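Local atomic coordinates of vanadium-dependent bromoperoxidase (Corallina officinalis, PDB entry 1QHB), a protein that catalyses the halogenation of organic substrates by bromide and hydrogen peroxide, using bound vanadate, and assembles as a homododecamer. Residues E24-R29 and L571-L576; S152-A157 and L195-T200; G168-F173 and T322-A327. All coordinates share one frame; numbering follows the deposited sequence.

Interaction 1: residues E24-R29 and L571-L576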
loop_
_atom_site.group_PDB
_atom_site.type_symbol
_atom_site.label_atom_id
_atom_site.label_comp_id
_atom_site.label_asym_id
_atom_site.label_seq_id
_atom_site.Cartn_x
_atom_site.Cartn_y
_atom_site.Cartn_z
ATOM N N GLU A 24 -3.519 -16.595 3.688
ATOM C CA GLU A 24 -4.612 -15.774 4.195
ATOM C C GLU A 24 -5.783 -16.599 4.714
ATOM O O GLU A 24 -6.352 -16.309 5.751
ATOM C CB GLU A 24 -5.110 -14.836 3.083
ATOM C CG GLU A 24 -4.111 -13.726 2.812
ATOM C CD GLU A 24 -4.497 -12.820 1.656
ATOM O OE1 GLU A 24 -5.469 -13.156 0.942
ATOM O OE2 GLU A 24 -3.850 -11.764 1.458
ATOM N N LEU A 25 -6.094 -17.699 4.005
ATOM C CA LEU A 25 -7.124 -18.604 4.498
ATOM C C LEU A 25 -6.714 -19.084 5.898
ATOM O O LEU A 25 -7.527 -19.116 6.817
ATOM C CB LEU A 25 -7.281 -19.796 3.552
ATOM C CG LEU A 25 -8.400 -20.812 3.828
ATOM C CD1 LEU A 25 -8.864 -21.471 2.523
ATOM C CD2 LEU A 25 -7.885 -21.942 4.688
ATOM N N ALA A 26 -5.462 -19.537 6.026
ATOM C CA ALA A 26 -4.990 -20.103 7.294
ATOM C C ALA A 26 -5.006 -19.030 8.371
ATOM O O ALA A 26 -5.397 -19.321 9.508
ATOM C CB ALA A 26 -3.597 -20.719 7.174
ATOM N N LEU A 27 -4.593 -17.816 8.006
ATOM C CA LEU A 27 -4.554 -16.740 8.995
ATOM C C LEU A 27 -5.982 -16.422 9.462
ATOM O O LEU A 27 -6.277 -16.306 10.663
ATOM C CB LEU A 27 -3.900 -15.477 8.392
ATOM C CG LEU A 27 -3.929 -14.241 9.269
ATOM C CD1 LEU A 27 -3.141 -14.430 10.567
ATOM C CD2 LEU A 27 -3.298 -13.057 8.549
ATOM N N ALA A 28 -6.957 -16.404 8.553
ATOM C CA ALA A 28 -8.322 -16.108 8.917
ATOM C C ALA A 28 -8.949 -17.172 9.789
ATOM O O ALA A 28 -9.948 -16.835 10.463
ATOM C CB ALA A 28 -9.202 -15.845 7.696
ATOM N N ARG A 29 -8.418 -18.395 9.921
ATOM C CA ARG A 29 -9.067 -19.365 10.794
ATOM C C ARG A 29 -8.965 -18.956 12.254
ATOM O O ARG A 29 -9.835 -19.408 12.989
ATOM C CB ARG A 29 -8.485 -20.772 10.819
ATOM C CG ARG A 29 -8.612 -21.498 9.511
ATOM C CD ARG A 29 -8.101 -22.930 9.775
ATOM N NE ARG A 29 -7.954 -23.543 8.463
ATOM C CZ ARG A 29 -6.836 -23.792 7.818
ATOM N NH1 ARG A 29 -5.631 -23.518 8.279
ATOM N NH2 ARG A 29 -7.039 -24.370 6.657
ATOM N N LEU A 571 -6.129 -30.036 3.700
ATOM C CA LEU A 571 -6.970 -30.219 2.485
ATOM C C LEU A 571 -7.617 -28.903 2.069
ATOM O O LEU A 571 -7.723 -28.624 0.870
ATOM C CB LEU A 571 -8.099 -31.207 2.763
ATOM C CG LEU A 571 -7.579 -32.649 2.873
ATOM C CD1 LEU A 571 -8.730 -33.553 3.263
ATOM C CD2 LEU A 571 -6.934 -33.040 1.570
ATOM N N GLU A 572 -8.095 -28.128 3.033
ATOM C CA GLU A 572 -8.735 -26.841 2.680
ATOM C C GLU A 572 -7.806 -25.858 1.968
ATOM O O GLU A 572 -8.234 -25.206 1.022
ATOM C CB GLU A 572 -9.277 -26.048 3.881
ATOM C CG GLU A 572 -10.360 -26.868 4.597
ATOM C CD GLU A 572 -10.839 -26.178 5.864
ATOM O OE1 GLU A 572 -10.085 -25.324 6.390
ATOM O OE2 GLU A 572 -11.962 -26.502 6.311
ATOM N N GLU A 573 -6.569 -25.770 2.445
ATOM C CA GLU A 573 -5.590 -24.888 1.811
ATOM C C GLU A 573 -5.189 -25.376 0.427
ATOM O O GLU A 573 -5.068 -24.500 -0.456
ATOM C CB GLU A 573 -4.356 -24.777 2.700
ATOM C CG GLU A 573 -4.650 -23.848 3.878
ATOM C CD GLU A 573 -3.584 -24.044 4.959
ATOM O OE1 GLU A 573 -2.370 -24.033 4.667
ATOM O OE2 GLU A 573 -4.050 -24.210 6.107
ATOM N N GLN A 574 -5.074 -26.673 0.266
ATOM C CA GLN A 574 -4.744 -27.259 -1.019
ATOM C C GLN A 574 -5.866 -27.181 -2.019
ATOM O O GLN A 574 -5.613 -27.243 -3.236
ATOM C CB GLN A 574 -4.349 -28.733 -0.816
ATOM C CG GLN A 574 -2.878 -28.788 -0.374
ATOM C CD GLN A 574 -2.411 -30.260 -0.317
ATOM O OE1 GLN A 574 -3.128 -31.179 -0.671
ATOM N NE2 GLN A 574 -1.178 -30.445 0.132
ATOM N N SER A 575 -7.098 -26.924 -1.601
ATOM C CA SER A 575 -8.216 -26.826 -2.514
ATOM C C SER A 575 -8.081 -25.590 -3.381
ATOM O O SER A 575 -8.632 -25.575 -4.480
ATOM C CB SER A 575 -9.561 -26.801 -1.782
ATOM O OG SER A 575 -9.709 -25.591 -1.056
ATOM N N LEU A 576 -7.294 -24.580 -2.997
ATOM C CA LEU A 576 -7.106 -23.410 -3.831
ATOM C C LEU A 576 -6.215 -23.697 -5.018
ATOM O O LEU A 576 -6.219 -22.893 -5.930
ATOM C CB LEU A 576 -6.530 -22.258 -3.024
ATOM C CG LEU A 576 -7.372 -21.823 -1.799
ATOM C CD1 LEU A 576 -6.562 -20.800 -1.021
ATOM C CD2 LEU A 576 -8.703 -21.244 -2.231
#

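Interaction 2: residues S152-A157 and L195-T200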
loop_
_atom_site.group_PDB
_atom_site.type_symbol
_atom_site.label_atom_id
_atom_site.label_comp_id
_atom_site.label_asym_id
_atom_site.label_seq_id
_atom_site.Cartn_x
_atom_site.Cartn_y
_atom_site.Cartn_z
ATOM N N SER A 152 -7.967 -37.191 39.991
ATOM C CA SER A 152 -9.332 -37.280 39.437
ATOM C C SER A 152 -9.775 -38.704 39.237
ATOM O O SER A 152 -8.999 -39.643 38.967
ATOM C CB SER A 152 -9.397 -36.560 38.079
ATOM O OG SER A 152 -8.543 -37.192 37.126
ATOM N N PRO A 153 -11.092 -38.891 39.204
ATOM C CA PRO A 153 -11.697 -40.198 38.902
ATOM C C PRO A 153 -11.184 -40.674 37.554
ATOM O O PRO A 153 -10.828 -41.846 37.347
ATOM C CB PRO A 153 -13.190 -39.895 38.834
ATOM C CG PRO A 153 -13.350 -38.707 39.735
ATOM C CD PRO A 153 -12.116 -37.854 39.479
ATOM N N GLU A 154 -11.116 -39.767 36.564
ATOM C CA GLU A 154 -10.608 -40.128 35.258
ATOM C C GLU A 154 -9.242 -40.835 35.240
ATOM O O GLU A 154 -8.977 -41.859 34.572
ATOM C CB GLU A 154 -10.504 -38.926 34.340
ATOM C CG GLU A 154 -10.302 -39.365 32.883
ATOM C CD GLU A 154 -10.496 -38.250 31.867
ATOM O OE1 GLU A 154 -10.676 -37.087 32.294
ATOM O OE2 GLU A 154 -10.477 -38.603 30.691
ATOM N N LEU A 155 -8.279 -40.269 35.980
ATOM C CA LEU A 155 -6.913 -40.803 36.006
ATOM C C LEU A 155 -6.917 -42.144 36.718
ATOM O O LEU A 155 -6.233 -43.125 36.342
ATOM C CB LEU A 155 -6.012 -39.764 36.671
ATOM C CG LEU A 155 -4.504 -39.972 36.772
ATOM C CD1 LEU A 155 -4.176 -40.845 37.977
ATOM C CD2 LEU A 155 -3.907 -40.622 35.543
ATOM N N ILE A 156 -7.721 -42.225 37.791
ATOM C CA ILE A 156 -7.850 -43.490 38.514
ATOM C C ILE A 156 -8.264 -44.592 37.538
ATOM O O ILE A 156 -7.611 -45.646 37.470
ATOM C CB ILE A 156 -8.836 -43.367 39.673
ATOM C CG1 ILE A 156 -8.282 -42.405 40.730
ATOM C CG2 ILE A 156 -9.104 -44.750 40.270
ATOM C CD1 ILE A 156 -9.350 -41.983 41.715
ATOM N N ALA A 157 -9.346 -44.349 36.791
ATOM C CA ALA A 157 -9.766 -45.312 35.785
ATOM C C ALA A 157 -8.720 -45.531 34.705
ATOM O O ALA A 157 -8.690 -46.622 34.164
ATOM C CB ALA A 157 -11.030 -44.792 35.069
ATOM N N LEU A 195 -15.298 -48.565 39.276
ATOM C CA LEU A 195 -14.747 -47.225 39.364
ATOM C C LEU A 195 -15.762 -46.228 38.850
ATOM O O LEU A 195 -16.428 -46.380 37.830
ATOM C CB LEU A 195 -13.437 -47.105 38.589
ATOM C CG LEU A 195 -12.378 -48.161 38.949
ATOM C CD1 LEU A 195 -11.212 -48.057 37.985
ATOM C CD2 LEU A 195 -11.920 -47.926 40.384
ATOM N N GLU A 196 -15.886 -45.118 39.566
ATOM C CA GLU A 196 -16.812 -44.037 39.262
ATOM C C GLU A 196 -16.724 -43.523 37.841
ATOM O O GLU A 196 -17.772 -43.239 37.239
ATOM C CB GLU A 196 -16.495 -42.929 40.274
ATOM C CG GLU A 196 -17.288 -41.652 40.069
ATOM C CD GLU A 196 -16.802 -40.543 40.995
ATOM O OE1 GLU A 196 -15.888 -40.730 41.833
ATOM O OE2 GLU A 196 -17.394 -39.453 40.860
ATOM N N TRP A 197 -15.543 -43.373 37.240
ATOM C CA TRP A 197 -15.476 -42.910 35.855
ATOM C C TRP A 197 -16.414 -43.693 34.947
ATOM O O TRP A 197 -17.243 -43.180 34.159
ATOM C CB TRP A 197 -14.042 -43.023 35.325
ATOM C CG TRP A 197 -13.859 -42.348 33.986
ATOM C CD1 TRP A 197 -13.577 -42.980 32.802
ATOM C CD2 TRP A 197 -13.967 -40.961 33.676
ATOM N NE1 TRP A 197 -13.536 -42.075 31.791
ATOM C CE2 TRP A 197 -13.756 -40.817 32.301
ATOM C CE3 TRP A 197 -14.191 -39.806 34.454
ATOM C CZ2 TRP A 197 -13.746 -39.577 31.639
ATOM C CZ3 TRP A 197 -14.184 -38.573 33.825
ATOM C CH2 TRP A 197 -13.990 -38.482 32.427
ATOM N N PHE A 198 -16.347 -45.038 35.064
ATOM C CA PHE A 198 -17.168 -45.891 34.223
ATOM C C PHE A 198 -18.590 -46.138 34.722
ATOM O O PHE A 198 -19.473 -46.330 33.876
ATOM C CB PHE A 198 -16.490 -47.260 34.047
ATOM C CG PHE A 198 -15.125 -47.263 33.416
ATOM C CD1 PHE A 198 -14.954 -47.005 32.066
ATOM C CD2 PHE A 198 -14.005 -47.602 34.145
ATOM C CE1 PHE A 198 -13.711 -47.016 31.460
ATOM C CE2 PHE A 198 -12.740 -47.631 33.580
ATOM C CZ PHE A 198 -12.589 -47.332 32.234
ATOM N N ASN A 199 -18.812 -46.200 36.037
ATOM C CA ASN A 199 -20.151 -46.580 36.487
ATOM C C ASN A 199 -21.063 -45.435 36.803
ATOM O O ASN A 199 -22.197 -45.672 37.189
ATOM C CB ASN A 199 -20.101 -47.557 37.679
ATOM C CG ASN A 199 -19.528 -46.981 38.947
ATOM O OD1 ASN A 199 -19.677 -45.804 39.221
ATOM N ND2 ASN A 199 -18.802 -47.741 39.741
ATOM N N THR A 200 -20.643 -44.196 36.614
ATOM C CA THR A 200 -21.441 -42.985 36.825
ATOM C C THR A 200 -21.288 -42.065 35.622
ATOM O O THR A 200 -20.176 -41.904 35.138
ATOM C CB THR A 200 -20.843 -42.234 38.039
ATOM O OG1 THR A 200 -20.897 -43.155 39.132
ATOM C CG2 THR A 200 -21.574 -40.980 38.446
HETATM O O HOH W 1 -12.661 -43.629 38.808
#

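Interaction 3: residues G168-F173 and T322-A327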
loop_
_atom_site.group_PDB
_atom_site.type_symbol
_atom_site.label_atom_id
_atom_site.label_comp_id
_atom_site.label_asym_id
_atom_site.label_seq_id
_atom_site.Cartn_x
_atom_site.Cartn_y
_atom_site.Cartn_z
ATOM N N GLY A 168 -2.729 -58.510 31.457
ATOM C CA GLY A 168 -3.292 -59.354 30.403
ATOM C C GLY A 168 -2.470 -59.272 29.120
ATOM O O GLY A 168 -3.033 -59.647 28.068
ATOM N N ARG A 169 -1.190 -58.897 29.140
ATOM C CA ARG A 169 -0.438 -58.746 27.901
ATOM C C ARG A 169 -0.307 -59.993 27.059
ATOM O O ARG A 169 -0.108 -59.904 25.844
ATOM C CB ARG A 169 0.991 -58.227 28.160
ATOM C CG ARG A 169 1.307 -56.819 27.691
ATOM C CD ARG A 169 2.541 -56.132 28.232
ATOM N NE ARG A 169 2.115 -54.705 28.576
ATOM C CZ ARG A 169 2.770 -54.042 29.503
ATOM N NH1 ARG A 169 3.789 -54.618 30.157
ATOM N NH2 ARG A 169 2.453 -52.791 29.814
ATOM N N ASP A 170 -0.282 -61.190 27.657
ATOM C CA ASP A 170 -0.050 -62.401 26.879
ATOM C C ASP A 170 -1.337 -63.136 26.578
ATOM O O ASP A 170 -1.344 -64.211 26.007
ATOM C CB ASP A 170 1.044 -63.245 27.541
ATOM C CG ASP A 170 2.350 -62.467 27.442
ATOM O OD1 ASP A 170 2.818 -62.200 26.305
ATOM O OD2 ASP A 170 2.859 -62.079 28.494
ATOM N N ILE A 171 -2.473 -62.515 26.749
ATOM C CA ILE A 171 -3.782 -63.002 26.366
ATOM C C ILE A 171 -3.980 -62.756 24.875
ATOM O O ILE A 171 -3.643 -61.676 24.360
ATOM C CB ILE A 171 -4.846 -62.246 27.178
ATOM C CG1 ILE A 171 -4.785 -62.770 28.625
ATOM C CG2 ILE A 171 -6.241 -62.460 26.627
ATOM C CD1 ILE A 171 -5.761 -62.127 29.580
ATOM N N GLU A 172 -4.578 -63.721 24.169
ATOM C CA GLU A 172 -4.855 -63.606 22.774
ATOM C C GLU A 172 -6.147 -62.873 22.472
ATOM O O GLU A 172 -7.184 -63.199 23.038
ATOM C CB GLU A 172 -4.965 -64.999 22.084
ATOM C CG GLU A 172 -3.667 -65.760 22.272
ATOM C CD GLU A 172 -3.613 -67.091 21.558
ATOM O OE1 GLU A 172 -4.442 -67.411 20.690
ATOM O OE2 GLU A 172 -2.659 -67.840 21.828
ATOM N N PHE A 173 -6.106 -61.949 21.515
ATOM C CA PHE A 173 -7.329 -61.244 21.136
ATOM C C PHE A 173 -8.476 -62.190 20.794
ATOM O O PHE A 173 -9.619 -62.009 21.218
ATOM C CB PHE A 173 -7.051 -60.381 19.899
ATOM C CG PHE A 173 -6.213 -59.177 20.235
ATOM C CD1 PHE A 173 -6.761 -58.174 21.013
ATOM C CD2 PHE A 173 -4.917 -59.065 19.788
ATOM C CE1 PHE A 173 -6.008 -57.059 21.349
ATOM C CE2 PHE A 173 -4.184 -57.920 20.091
ATOM C CZ PHE A 173 -4.714 -56.945 20.875
ATOM N N THR A 322 -1.380 -61.678 20.397
ATOM C CA THR A 322 -1.587 -61.260 21.764
ATOM C C THR A 322 -1.535 -59.735 21.873
ATOM O O THR A 322 -1.044 -59.051 20.976
ATOM C CB THR A 322 -0.520 -61.826 22.714
ATOM O OG1 THR A 322 0.784 -61.490 22.195
ATOM C CG2 THR A 322 -0.512 -63.364 22.733
ATOM N N ILE A 323 -2.012 -59.233 23.004
ATOM C CA ILE A 323 -1.874 -57.811 23.328
ATOM C C ILE A 323 -0.417 -57.391 23.207
ATOM O O ILE A 323 -0.132 -56.353 22.608
ATOM C CB ILE A 323 -2.430 -57.581 24.740
ATOM C CG1 ILE A 323 -3.965 -57.673 24.620
ATOM C CG2 ILE A 323 -2.006 -56.245 25.326
ATOM C CD1 ILE A 323 -4.663 -57.519 25.934
ATOM N N ARG A 324 0.529 -58.245 23.598
ATOM C CA ARG A 324 1.952 -57.925 23.543
ATOM C C ARG A 324 2.360 -57.705 22.106
ATOM O O ARG A 324 3.164 -56.781 21.824
ATOM C CB ARG A 324 2.798 -59.022 24.208
ATOM C CG ARG A 324 4.268 -58.634 24.413
ATOM C CD ARG A 324 5.086 -59.698 25.158
ATOM N NE ARG A 324 4.572 -59.961 26.533
ATOM C CZ ARG A 324 4.807 -59.173 27.573
ATOM N NH1 ARG A 324 5.544 -58.066 27.439
ATOM N NH2 ARG A 324 4.315 -59.456 28.775
ATOM N N ASP A 325 1.901 -58.530 21.165
ATOM C CA ASP A 325 2.296 -58.320 19.778
ATOM C C ASP A 325 1.845 -56.946 19.264
ATOM O O ASP A 325 2.500 -56.438 18.346
ATOM C CB ASP A 325 1.743 -59.410 18.882
ATOM C CG ASP A 325 2.254 -60.820 19.197
ATOM O OD1 ASP A 325 3.302 -60.974 19.813
ATOM O OD2 ASP A 325 1.565 -61.794 18.784
ATOM N N LEU A 326 0.686 -56.426 19.651
ATOM C CA LEU A 326 0.259 -55.111 19.190
ATOM C C LEU A 326 1.196 -54.103 19.817
ATOM O O LEU A 326 1.674 -53.211 19.124
ATOM C CB LEU A 326 -1.224 -54.839 19.515
ATOM C CG LEU A 326 -1.791 -53.558 18.923
ATOM C CD1 LEU A 326 -1.579 -53.513 17.405
ATOM C CD2 LEU A 326 -3.253 -53.337 19.299
ATOM N N ALA A 327 1.607 -54.245 21.083
ATOM C CA ALA A 327 2.638 -53.376 21.671
ATOM C C ALA A 327 3.918 -53.453 20.872
ATOM O O ALA A 327 4.562 -52.432 20.489
ATOM C CB ALA A 327 2.900 -53.809 23.115
HETATM O O HOH W 2 2.629 -62.740 23.789
#

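Interaction 1: residues E24-R29 and L571-L576
Arg29 reaches from near the C-terminal end of helix 11-28 into the carboxylates of Glu572 and Glu573, forming a salt-bridge network. Its CG lies anti to the carbonyl carbon (chi1 -65°) and the side chain runs extended to NE, which carries the guanidinium over to helix 553-574. There NH1 and NH2 of Arg29 both hold one oxygen, OE2 of Glu573, with NH1 to OE2 at 2.8 Å and NH2 to OE2 at 3.0 Å. On the other side, NH2 of Arg29 donates to the anti lone pair of OE1 of Glu572 at 3.2 Å, the two flat groups being nearly coplanar (25° apart). OE1 of Glu573 also pairs with Arg19 of a neighbouring subunit. An alanine in place of Arg29 would remove the cation shared by the two glutamates and would probably leave their carboxylates to repel each other. Beside the salt bridges Leu25 supplies the apolar filling: its CD2 lies 3.8 Å from the CG methylene of Glu573, and its CD1 meets CD1 of Leu576 at 4.3 Å. Ala26, small enough to pass close by, brings CB to OE2 of Glu573. The N-terminal helix is thus laid against the C-terminal part of helix 553-574, whose Leu571 and Gln574 pack on helix 376-402.

Interaction 2: residues S152-A157 and L195-T200
Trp197 and Glu154 lie side by side and point the same way, the aliphatic part of the glutamate spread over one face of the indole. CG of Glu154 stands 3.7 Å from the centroid of the six-membered ring of Trp197, only 12° off its normal, a CH-pi contact. The Glu154 side chain is extended beyond CG, and its carboxylate, nearly parallel to the ring (11°), lies out past the CZ2-CH2 rim, with CD of Glu154 3.5 Å from CZ2 of Trp197. A glutamate suits this place because its methylenes cover the ring while OE2 goes on to a salt bridge with Arg213. Ala157 forms the other tight spot: its CB is 3.5 Å from CB of Trp197 and 3.6 Å from CE2 of Phe198, a closeness that a methyl group allows. Beside it, CD1 of Leu195 rests 3.8 Å from CA of Ala157. Two helix N-termini pack together here, in the helical part of the vanadium haloperoxidase fold: Ser152 caps helix 153-167, its OG accepting from N of Leu155, and Leu195 occupies the N-cap position of the short helix 196-199. Toward the outside the packing is looser. Pro153, well suited to a helix's first turn because it has no N-H to satisfy, makes a loose van der Waals contact, its CG 3.9 Å from OE1 of the exposed Glu196. Nearby a water bridges the two backbones, donating to O of Pro153 and accepting from N of Trp197 at 3.3 Å.

Interaction 3: residues G168-F173 and T322-A327
OD2 of Asp170 is gripped by NH2 of Arg324, at 3.0 Å, and by the backbone N of Gly288, with a longer, weak bond from NE of Arg324 as well. The carboxylate's other oxygen, OD1 of Asp170, takes NE of Arg324 at 2.9 Å, so the arginine meets the aspartate side-on, with one nitrogen to each oxygen. Asp170 belongs to a type I beta turn, Gly168 to Ile171, that follows helix 153-167 and lies against the start of helix 323-332, where Thr322 and Asp325 form a capping box. The first N-H groups of that helix lack acceptors within it, and the turn supplies them: O of Ile171 receives N of Ile323 at 3.2 Å, nearly in line with its carbonyl bond, and O of Arg169 receives N of Arg324. Glu172 and Thr322 add a single beta bridge.

Arg324 leaves its backbone with CG anti to N (chi1 -169°) and bends at chi3, turning NE toward the aspartate. CB of Arg169 lies over one face of the Arg324 guanidinium, 3.6 Å from NH2 of Arg324. The two arginines do not simply oppose each other, since both form salt bridges to Asp290, which probably offsets their like charge, and NE of Arg169 donates to O of Met547. On the apolar side Phe173 places CZ 3.9 Å from CG1 of Ile323 and 4.2 Å from CD2 of Leu326; Met547 of helix 530-548 touches all three residues, and Leu326 comes within about 9 Å, side chain to side chain, of Arg545 and His485 of the vanadate site. Thr322 suits the N-cap because its OG1 accepts, weakly, from N of Asp325. A water lies 2.7 Å from OG1 of Thr322 and also donates to OD1 of Asp170.

From the N terminus, helix 11-28 comes first, and its C-terminal part packs on residues 571-576 near the C terminus, so interaction 1 closes a loop of 541 residues that encloses both other contacts. Helix 153-167 then opens interaction 2, and the loop after it, 168-173, opens interaction 3 before interaction 2 is closed by 195-200. Interaction 3 closes later, at helix 323-332, so the two cross along the chain. Helix 153-167 is thereby tied at its start to the short helix 196-199, while the turn following it joins helix 323-332. Centres of interactions 2 and 3 are about 24 Å apart; interactions 1 and 3 lie on opposite sides of the chain's centre.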